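Local coordinates for protein GCN5 like acetylase + bromodomain (Cryptosporidium parvum, PDB 4LDF) that probably acetylates histone H3 as a GCN5-type acetyltransferase and, through the bromodomain in this chain, probably recognises acetylated lysines, at residues 21-26 with 58-63; 47-52 with 85-90; 76-81 with 105-110. One frame throughout, in Å; residues are numbered along the deposited sequence. Where two conformers were deposited one is given.

Contact 1: 21-26 with 58-63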
loop_
_atom_site.group_PDB
_atom_site.type_symbol
_atom_site.label_atom_id
_atom_site.label_comp_id
_atom_site.label_asym_id
_atom_site.label_seq_id
_atom_site.Cartn_x
_atom_site.Cartn_y
_atom_site.Cartn_z
ATOM N N LEU A 21 -6.203 4.985 6.747
ATOM C CA LEU A 21 -6.428 3.708 6.058
ATOM C C LEU A 21 -5.067 2.984 5.990
ATOM O O LEU A 21 -4.976 1.802 6.290
ATOM C CB LEU A 21 -6.984 3.972 4.648
ATOM C CG LEU A 21 -7.144 2.807 3.684
ATOM C CD1 LEU A 21 -8.294 3.068 2.719
ATOM C CD2 LEU A 21 -5.870 2.558 2.878
ATOM N N LEU A 22 -4.033 3.713 5.619
ATOM C CA LEU A 22 -2.673 3.204 5.488
ATOM C C LEU A 22 -2.130 2.789 6.844
ATOM O O LEU A 22 -1.499 1.743 6.937
ATOM C CB LEU A 22 -1.775 4.228 4.815
ATOM C CG LEU A 22 -2.010 4.464 3.315
ATOM C CD1 LEU A 22 -1.364 5.773 2.898
ATOM C CD2 LEU A 22 -1.460 3.305 2.461
ATOM N N ASP A 23 -2.446 3.569 7.898
ATOM C CA ASP A 23 -2.085 3.244 9.277
ATOM C C ASP A 23 -2.806 1.966 9.710
ATOM O O ASP A 23 -2.149 1.071 10.207
ATOM C CB ASP A 23 -2.331 4.415 10.254
ATOM C CG ASP A 23 -1.572 4.264 11.570
ATOM O OD1 ASP A 23 -2.192 4.441 12.634
ATOM O OD2 ASP A 23 -0.363 3.922 11.530
ATOM N N THR A 24 -4.121 1.839 9.434
ATOM C CA THR A 24 -4.863 0.608 9.739
ATOM C C THR A 24 -4.199 -0.583 9.039
ATOM O O THR A 24 -3.955 -1.617 9.678
ATOM C CB THR A 24 -6.352 0.729 9.326
ATOM O OG1 THR A 24 -6.976 1.636 10.215
ATOM C CG2 THR A 24 -7.103 -0.623 9.402
ATOM N N LEU A 25 -3.929 -0.428 7.720
ATOM C CA LEU A 25 -3.280 -1.450 6.909
ATOM C C LEU A 25 -1.944 -1.864 7.493
ATOM O O LEU A 25 -1.732 -3.057 7.694
ATOM C CB LEU A 25 -3.144 -1.027 5.433
ATOM C CG LEU A 25 -2.440 -2.018 4.503
ATOM C CD1 LEU A 25 -3.313 -3.268 4.211
ATOM C CD2 LEU A 25 -2.024 -1.344 3.202
ATOM N N SER A 26 -1.052 -0.899 7.773
ATOM C CA SER A 26 0.290 -1.155 8.324
ATOM C C SER A 26 0.298 -1.869 9.670
ATOM O O SER A 26 1.212 -2.652 9.920
ATOM C CB SER A 26 1.107 0.131 8.409
ATOM O OG SER A 26 0.456 1.084 9.231
ATOM N N THR A 58 5.888 5.379 1.665
ATOM C CA THR A 58 5.815 6.253 0.491
ATOM C C THR A 58 4.397 6.854 0.398
ATOM O O THR A 58 4.270 8.069 0.276
ATOM C CB THR A 58 6.240 5.486 -0.785
ATOM O OG1 THR A 58 7.614 5.114 -0.670
ATOM C CG2 THR A 58 6.024 6.288 -2.074
ATOM N N MET A 59 3.350 6.013 0.468
ATOM C CA MET A 59 1.953 6.464 0.402
ATOM C C MET A 59 1.558 7.342 1.597
ATOM O O MET A 59 0.848 8.328 1.402
ATOM C CB MET A 59 0.996 5.288 0.181
ATOM C CG MET A 59 1.157 4.651 -1.195
ATOM S SD MET A 59 0.035 3.297 -1.584
ATOM C CE MET A 59 0.641 2.012 -0.524
ATOM N N LYS A 60 2.048 7.009 2.821
ATOM C CA LYS A 60 1.812 7.791 4.050
ATOM C C LYS A 60 2.448 9.169 3.903
ATOM O O LYS A 60 1.841 10.148 4.333
ATOM C CB LYS A 60 2.369 7.090 5.290
ATOM C CG LYS A 60 1.343 6.232 6.016
ATOM C CD LYS A 60 1.949 5.634 7.279
ATOM C CE LYS A 60 0.897 4.993 8.137
ATOM N NZ LYS A 60 1.430 4.520 9.439
ATOM N N ARG A 61 3.654 9.249 3.276
ATOM C CA ARG A 61 4.381 10.506 3.025
ATOM C C ARG A 61 3.580 11.372 2.067
ATOM O O ARG A 61 3.433 12.573 2.297
ATOM C CB ARG A 61 5.751 10.238 2.383
ATOM C CG ARG A 61 6.948 10.507 3.275
ATOM C CD ARG A 61 8.252 10.751 2.504
ATOM N NE ARG A 61 8.369 10.040 1.220
ATOM C CZ ARG A 61 8.659 8.748 1.083
ATOM N NH1 ARG A 61 8.774 8.213 -0.125
ATOM N NH2 ARG A 61 8.838 7.983 2.150
ATOM N N LYS A 62 3.104 10.769 0.966
ATOM C CA LYS A 62 2.274 11.426 -0.046
ATOM C C LYS A 62 0.984 11.979 0.602
ATOM O O LYS A 62 0.610 13.119 0.341
ATOM C CB LYS A 62 1.948 10.458 -1.196
ATOM C CG LYS A 62 3.181 10.073 -2.028
ATOM C CD LYS A 62 2.811 9.343 -3.321
ATOM C CE LYS A 62 4.042 8.885 -4.053
ATOM N NZ LYS A 62 3.709 8.114 -5.281
ATOM N N ALA A 63 0.339 11.182 1.465
ATOM C CA ALA A 63 -0.903 11.550 2.162
ATOM C C ALA A 63 -0.698 12.713 3.135
ATOM O O ALA A 63 -1.497 13.662 3.139
ATOM C CB ALA A 63 -1.483 10.341 2.890
#

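Contact 2: 47-52 with 85-90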
loop_
_atom_site.group_PDB
_atom_site.type_symbol
_atom_site.label_atom_id
_atom_site.label_comp_id
_atom_site.label_asym_id
_atom_site.label_seq_id
_atom_site.Cartn_x
_atom_site.Cartn_y
_atom_site.Cartn_z
ATOM N N TYR A 47 14.261 -4.227 -8.038
ATOM C CA TYR A 47 14.078 -3.048 -8.883
ATOM C C TYR A 47 14.393 -3.267 -10.375
ATOM O O TYR A 47 14.185 -2.357 -11.184
ATOM C CB TYR A 47 14.800 -1.842 -8.263
ATOM C CG TYR A 47 14.304 -1.553 -6.863
ATOM C CD1 TYR A 47 13.139 -0.822 -6.652
ATOM C CD2 TYR A 47 14.975 -2.047 -5.749
ATOM C CE1 TYR A 47 12.658 -0.583 -5.369
ATOM C CE2 TYR A 47 14.505 -1.810 -4.459
ATOM C CZ TYR A 47 13.356 -1.062 -4.274
ATOM O OH TYR A 47 12.890 -0.824 -3.006
ATOM N N GLU A 48 14.849 -4.489 -10.740
ATOM C CA GLU A 48 15.100 -4.891 -12.133
ATOM C C GLU A 48 13.769 -5.401 -12.697
ATOM O O GLU A 48 13.556 -5.393 -13.900
ATOM C CB GLU A 48 16.128 -6.054 -12.200
ATOM C CG GLU A 48 17.547 -5.723 -11.767
ATOM C CD GLU A 48 18.235 -4.616 -12.543
ATOM O OE1 GLU A 48 18.863 -3.761 -11.879
ATOM O OE2 GLU A 48 18.117 -4.572 -13.793
ATOM N N ILE A 49 12.906 -5.895 -11.805
ATOM C CA ILE A 49 11.606 -6.479 -12.110
ATOM C C ILE A 49 10.479 -5.463 -11.912
ATOM O O ILE A 49 9.598 -5.350 -12.766
ATOM C CB ILE A 49 11.377 -7.765 -11.223
ATOM C CG1 ILE A 49 12.559 -8.783 -11.259
ATOM C CG2 ILE A 49 10.044 -8.429 -11.523
ATOM C CD1 ILE A 49 13.122 -9.190 -12.663
ATOM N N ILE A 50 10.478 -4.764 -10.762
ATOM C CA ILE A 50 9.406 -3.820 -10.414
ATOM C C ILE A 50 9.843 -2.401 -10.760
ATOM O O ILE A 50 10.711 -1.832 -10.092
ATOM C CB ILE A 50 8.952 -4.016 -8.935
ATOM C CG1 ILE A 50 8.508 -5.495 -8.616
ATOM C CG2 ILE A 50 7.916 -3.004 -8.517
ATOM C CD1 ILE A 50 7.286 -6.093 -9.418
ATOM N N LYS A 51 9.248 -1.847 -11.830
ATOM C CA LYS A 51 9.606 -0.537 -12.368
ATOM C C LYS A 51 8.811 0.640 -11.831
ATOM O O LYS A 51 9.210 1.791 -12.031
ATOM C CB LYS A 51 9.674 -0.554 -13.908
ATOM C CG LYS A 51 10.869 -1.341 -14.447
ATOM C CD LYS A 51 10.415 -2.719 -14.945
ATOM C CE LYS A 51 11.486 -3.529 -15.634
ATOM N NZ LYS A 51 11.212 -4.991 -15.512
ATOM N N GLU A 52 7.714 0.350 -11.111
ATOM C CA GLU A 52 6.862 1.348 -10.462
ATOM C C GLU A 52 6.649 0.869 -9.016
ATOM O O GLU A 52 5.533 0.477 -8.646
ATOM C CB GLU A 52 5.525 1.518 -11.226
ATOM C CG GLU A 52 5.662 2.188 -12.587
ATOM C CD GLU A 52 4.488 2.074 -13.548
ATOM O OE1 GLU A 52 3.319 2.208 -13.114
ATOM O OE2 GLU A 52 4.751 1.900 -14.759
ATOM N N CYS A 85 3.858 -6.999 -5.555
ATOM C CA CYS A 85 4.236 -8.108 -4.681
ATOM C C CYS A 85 4.010 -9.435 -5.373
ATOM O O CYS A 85 4.947 -10.248 -5.472
ATOM C CB CYS A 85 3.492 -8.047 -3.348
ATOM S SG CYS A 85 4.034 -9.296 -2.143
ATOM N N ARG A 86 2.765 -9.623 -5.903
ATOM C CA ARG A 86 2.310 -10.828 -6.604
ATOM C C ARG A 86 3.049 -11.047 -7.914
ATOM O O ARG A 86 3.317 -12.192 -8.252
ATOM C CB ARG A 86 0.782 -10.839 -6.773
ATOM C CG ARG A 86 0.024 -11.074 -5.431
ATOM C CD ARG A 86 -1.476 -11.240 -5.617
ATOM N NE ARG A 86 -2.078 -10.005 -6.125
ATOM C CZ ARG A 86 -2.855 -9.185 -5.425
ATOM N NH1 ARG A 86 -3.215 -9.495 -4.178
ATOM N NH2 ARG A 86 -3.299 -8.063 -5.970
ATOM N N PHE A 87 3.430 -9.957 -8.634
ATOM C CA PHE A 87 4.199 -10.086 -9.874
ATOM C C PHE A 87 5.622 -10.561 -9.538
ATOM O O PHE A 87 6.073 -11.560 -10.102
ATOM C CB PHE A 87 4.229 -8.763 -10.646
ATOM C CG PHE A 87 4.954 -8.813 -11.969
ATOM C CD1 PHE A 87 4.253 -8.947 -13.159
ATOM C CD2 PHE A 87 6.340 -8.654 -12.033
ATOM C CE1 PHE A 87 4.931 -8.961 -14.391
ATOM C CE2 PHE A 87 7.012 -8.684 -13.260
ATOM C CZ PHE A 87 6.300 -8.822 -14.427
ATOM N N TYR A 88 6.323 -9.866 -8.615
ATOM C CA TYR A 88 7.692 -10.233 -8.209
ATOM C C TYR A 88 7.779 -11.688 -7.701
ATOM O O TYR A 88 8.739 -12.404 -8.023
ATOM C CB TYR A 88 8.260 -9.257 -7.149
ATOM C CG TYR A 88 9.640 -9.672 -6.682
ATOM C CD1 TYR A 88 10.762 -9.441 -7.472
ATOM C CD2 TYR A 88 9.815 -10.364 -5.486
ATOM C CE1 TYR A 88 12.027 -9.866 -7.072
ATOM C CE2 TYR A 88 11.072 -10.827 -5.093
ATOM C CZ TYR A 88 12.180 -10.548 -5.875
ATOM O OH TYR A 88 13.424 -10.972 -5.475
ATOM N N ASN A 89 6.777 -12.096 -6.905
ATOM C CA ASN A 89 6.652 -13.430 -6.303
ATOM C C ASN A 89 5.962 -14.469 -7.184
ATOM O O ASN A 89 5.801 -15.627 -6.756
ATOM C CB ASN A 89 6.006 -13.343 -4.907
ATOM C CG ASN A 89 6.884 -12.640 -3.908
ATOM O OD1 ASN A 89 7.876 -13.190 -3.463
ATOM N ND2 ASN A 89 6.544 -11.408 -3.525
ATOM N N ALA A 90 5.623 -14.083 -8.456
ATOM C CA ALA A 90 4.993 -14.938 -9.465
ATOM C C ALA A 90 3.720 -15.630 -8.936
ATOM O O ALA A 90 3.521 -16.821 -9.181
ATOM C CB ALA A 90 6.005 -15.971 -9.984
#

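Contact 3: 76-81 with 105-110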
loop_
_atom_site.group_PDB
_atom_site.type_symbol
_atom_site.label_atom_id
_atom_site.label_comp_id
_atom_site.label_asym_id
_atom_site.label_seq_id
_atom_site.Cartn_x
_atom_site.Cartn_y
_atom_site.Cartn_z
ATOM N N SER A 76 -5.244 3.359 -7.171
ATOM C CA SER A 76 -4.412 2.760 -8.225
ATOM C C SER A 76 -3.060 2.356 -7.646
ATOM O O SER A 76 -2.575 1.264 -7.936
ATOM C CB SER A 76 -4.195 3.731 -9.379
ATOM O OG SER A 76 -5.429 4.248 -9.840
ATOM N N GLU A 77 -2.459 3.247 -6.837
ATOM C CA GLU A 77 -1.177 3.047 -6.181
ATOM C C GLU A 77 -1.261 1.923 -5.148
ATOM O O GLU A 77 -0.371 1.085 -5.096
ATOM C CB GLU A 77 -0.711 4.340 -5.489
ATOM C CG GLU A 77 0.739 4.228 -5.038
ATOM C CD GLU A 77 1.462 5.523 -4.745
ATOM O OE1 GLU A 77 2.697 5.474 -4.531
ATOM O OE2 GLU A 77 0.802 6.587 -4.750
ATOM N N LEU A 78 -2.314 1.933 -4.302
ATOM C CA LEU A 78 -2.500 0.887 -3.301
ATOM C C LEU A 78 -2.688 -0.464 -3.988
ATOM O O LEU A 78 -2.106 -1.447 -3.525
ATOM C CB LEU A 78 -3.671 1.196 -2.338
ATOM C CG LEU A 78 -3.967 0.126 -1.267
ATOM C CD1 LEU A 78 -2.792 -0.039 -0.294
ATOM C CD2 LEU A 78 -5.256 0.439 -0.530
ATOM N N LYS A 79 -3.478 -0.521 -5.089
ATOM C CA LYS A 79 -3.664 -1.776 -5.836
ATOM C C LYS A 79 -2.326 -2.240 -6.411
ATOM O O LYS A 79 -2.004 -3.424 -6.307
ATOM C CB LYS A 79 -4.704 -1.653 -6.965
ATOM C CG LYS A 79 -5.122 -3.025 -7.475
ATOM C CD LYS A 79 -5.823 -2.979 -8.800
ATOM C CE LYS A 79 -6.342 -4.351 -9.171
ATOM N NZ LYS A 79 -5.279 -5.223 -9.759
ATOM N N ARG A 80 -1.558 -1.299 -7.012
ATOM C CA ARG A 80 -0.221 -1.508 -7.568
ATOM C C ARG A 80 0.721 -2.083 -6.493
ATOM O O ARG A 80 1.499 -2.981 -6.802
ATOM C CB ARG A 80 0.337 -0.188 -8.160
ATOM C CG ARG A 80 1.825 -0.268 -8.600
ATOM C CD ARG A 80 2.239 0.708 -9.700
ATOM N NE ARG A 80 1.692 2.058 -9.528
ATOM C CZ ARG A 80 2.224 3.006 -8.763
ATOM N NH1 ARG A 80 1.658 4.202 -8.691
ATOM N NH2 ARG A 80 3.327 2.765 -8.062
ATOM N N MET A 81 0.618 -1.616 -5.218
ATOM C CA MET A 81 1.460 -2.198 -4.163
ATOM C C MET A 81 1.245 -3.736 -4.076
ATOM O O MET A 81 2.220 -4.491 -4.015
ATOM C CB MET A 81 1.181 -1.549 -2.799
ATOM C CG MET A 81 2.220 -1.924 -1.755
ATOM S SD MET A 81 1.825 -1.337 -0.105
ATOM C CE MET A 81 0.399 -2.438 0.309
ATOM N N PHE A 105 -8.736 -7.377 3.311
ATOM C CA PHE A 105 -8.920 -6.755 4.630
ATOM C C PHE A 105 -9.161 -5.233 4.522
ATOM O O PHE A 105 -10.054 -4.721 5.197
ATOM C CB PHE A 105 -7.701 -7.058 5.539
ATOM C CG PHE A 105 -7.507 -6.153 6.734
ATOM C CD1 PHE A 105 -8.203 -6.379 7.918
ATOM C CD2 PHE A 105 -6.598 -5.095 6.691
ATOM C CE1 PHE A 105 -8.026 -5.537 9.025
ATOM C CE2 PHE A 105 -6.399 -4.276 7.806
ATOM C CZ PHE A 105 -7.128 -4.487 8.959
ATOM N N ILE A 106 -8.365 -4.530 3.683
ATOM C CA ILE A 106 -8.416 -3.060 3.536
ATOM C C ILE A 106 -9.428 -2.476 2.532
ATOM O O ILE A 106 -9.797 -1.300 2.669
ATOM C CB ILE A 106 -6.992 -2.440 3.383
ATOM C CG1 ILE A 106 -6.898 -0.999 3.965
ATOM C CG2 ILE A 106 -6.502 -2.495 1.933
ATOM C CD1 ILE A 106 -7.119 -0.858 5.507
ATOM N N TRP A 107 -9.860 -3.274 1.535
ATOM C CA TRP A 107 -10.827 -2.842 0.507
ATOM C C TRP A 107 -12.134 -2.271 1.091
ATOM O O TRP A 107 -12.552 -1.221 0.596
ATOM C CB TRP A 107 -11.044 -3.889 -0.605
ATOM C CG TRP A 107 -10.686 -3.381 -1.979
ATOM C CD1 TRP A 107 -11.519 -3.271 -3.058
ATOM C CD2 TRP A 107 -9.392 -2.929 -2.425
ATOM N NE1 TRP A 107 -10.842 -2.733 -4.127
ATOM C CE2 TRP A 107 -9.530 -2.533 -3.774
ATOM C CE3 TRP A 107 -8.139 -2.766 -1.794
ATOM C CZ2 TRP A 107 -8.462 -1.984 -4.508
ATOM C CZ3 TRP A 107 -7.075 -2.283 -2.538
ATOM C CH2 TRP A 107 -7.242 -1.894 -3.877
ATOM N N PRO A 108 -12.758 -2.857 2.156
ATOM C CA PRO A 108 -13.949 -2.215 2.752
ATOM C C PRO A 108 -13.689 -0.767 3.207
ATOM O O PRO A 108 -14.536 0.090 2.966
ATOM C CB PRO A 108 -14.259 -3.098 3.968
ATOM C CG PRO A 108 -13.708 -4.417 3.633
ATOM C CD PRO A 108 -12.452 -4.126 2.854
ATOM N N MET A 109 -12.538 -0.497 3.866
ATOM C CA MET A 109 -12.185 0.856 4.344
ATOM C C MET A 109 -11.970 1.812 3.164
ATOM O O MET A 109 -12.316 2.978 3.269
ATOM C CB MET A 109 -10.923 0.815 5.237
ATOM C CG MET A 109 -10.599 2.141 5.913
ATOM S SD MET A 109 -9.330 1.982 7.179
ATOM C CE MET A 109 -9.576 3.517 8.035
ATOM N N LEU A 110 -11.414 1.321 2.045
ATOM C CA LEU A 110 -11.160 2.129 0.838
ATOM C C LEU A 110 -12.457 2.717 0.250
ATOM O O LEU A 110 -12.427 3.816 -0.279
ATOM C CB LEU A 110 -10.397 1.281 -0.215
ATOM C CG LEU A 110 -9.854 1.963 -1.471
ATOM C CD1 LEU A 110 -8.793 3.003 -1.136
ATOM C CD2 LEU A 110 -9.256 0.946 -2.409
#

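Contact 1: 21-26 with 58-63
Lys60 reaches from helix 56-64 to Asp23 on helix 14-27, and Leu22 packs beside it, against Met59 and the start of the Lys60 chain. The polar part is a salt bridge. Lys60 NZ lies 2.8 Å from Asp23 OD2 and donates a hydrogen bond to it. The ammonium group comes to the anti side of the carboxylate, 22° out of its plane. The lysine chain is extended beyond CG, which lets it span from one helix to the other. Its CE passes over the backbone of Asp23, 3.6 Å from Asp23 CA. A cation-pi contact with Trp19 is a second interaction of the same lysine.

The apolar part is carried by Leu22, which points at the opposite helix. Its CG stands opposite the carbonyl carbon, beside the backbone N (chi1 -71°). Leu22 CD1 rests 3.6 Å from Met59 CB and equally close to the peptide joining Met59 to Lys60. Leu22 CD2 packs on Met59 CE at 3.9 Å, where the bend at the thioether brings the methyl back; the two side chains cross at about a right angle. On the other flank, Leu22 CB touches the aliphatic start of Lys60 at CG.

The two helix segments run nearly antiparallel, at 159°, with their axes 10.2 Å apart. They belong to the first two of the four bundle helices, Z and A in bromodomain terms. Inward, Leu22 also meets Phe74, and Met59 meets Glu77 and Met81, all on helix 71-88. Leu21 and Leu25 of the first segment turn to helix 93-110.

Contact 2: 47-52 with 85-90
Ile49 and Ile50 pack against Phe87 and Tyr88 at the end of helix 71-88. All the contacts across are apolar. Ile49 CG2 meets the Phe87 ring at its edge, near the ring plane, 3.5 Å from CE2. The Ile49 CB lies near the edge of the Tyr88 ring, 4.2 Å from CD1. Ile50 uses the far end of its longer branch. Its CD1 is 3.8 Å from Phe87 CD2 and 4.0 Å from Tyr88 CB, in the notch between the two aromatic side chains. The Phe87 rotamer, with CG opposite the backbone N (chi1 -178°), carries its ring toward the isoleucines.

In bromodomain terms, 47-52 belongs to the long ZA loop, while 85-90 ends the third bundle helix and starts the BC loop. The two loops frame the acetyl-lysine pocket in this family.

The polar bonds stay within each segment or lead outward. Lys51 NZ folds back to Glu48 O at 2.9 Å. Cys85 O takes two donors, Asn89 N and Asn89 ND2, the latter at 2.8 Å and well above the carbonyl plane. Ala90 closes the helix with a positive phi in a Schellman motif. Tyr88 OH is hydrogen-bonded to Asp45. Asn89 ND2 also bonds a glycerol, probably from the crystallisation liquor. Asn89 probably corresponds to the asparagine that holds the acetyl group in related bromodomains.

Contact 3: 76-81 with 105-110
The indole of Trp107 meets Lys79 at its edge: Lys79 CB lies near the ring plane, 4.0 Å from Trp107 CH2. One face of the indole is covered from within its own helix by Leu110, whose CD2 sits 3.5 Å above the plane and offset toward the rim. Leu78 comes to the six-membered ring obliquely, with CD2 3.8 Å from Trp107 CZ3. Leu78 and Trp107 slide past each other in opposite directions.

From segment 76-81, Leu78 makes most of the contact. It points at the opposite segment, with CG turned away from its backbone N (chi1 178°). Besides the tryptophan, its CD2 touches Ile106 CG2 at 4.0 Å and comes within 4.4 Å of Leu110 CD1. One methyl group thus meets three residues of helix 93-110.

The two segments run almost exactly antiparallel, at 178°. Their axes stay 12.3 Å apart, so the contact is carried by side chains and the backbones do not approach closely. Helix 93-110 is kinked at Pro108, where the N atoms of residues 108 and 109 lack bonds to the preceding turn. These are the last two helices of the bromodomain bundle. Leu25 of helix 14-27 packs on Leu78, and Leu21 packs on Ile106.

No hydrogen bond or salt bridge crosses between the segments. Lys79 contributes hydrocarbon here, while its ammonium leads away to Asp83. Cohesion therefore rests on van der Waals packing and the burial of apolar surface.

Contacts 1 and 3 form one continuous body in the helical bundle, their centres 11 Å apart. Lys62 NZ of contact 1 makes a salt bridge to Glu77 OE1 of contact 3 at 2.9 Å, and Leu21 CA packs on Met109 SD at 3.6 Å. Contact 2 lies at the loop end, 20 Å from contact 1 between centres, on the opposite side of the chain's centre. It shares helix 71-88 with contact 3, about 17 Å away between centres. Glu52 O and Arg80 NH2, 3.2 Å apart, probably form a hydrogen bond between them. A glycerol, probably from the crystallisation liquor, lies about 4 Å from the Tyr88 side chain and may mark the acetyl-lysine pocket expected there.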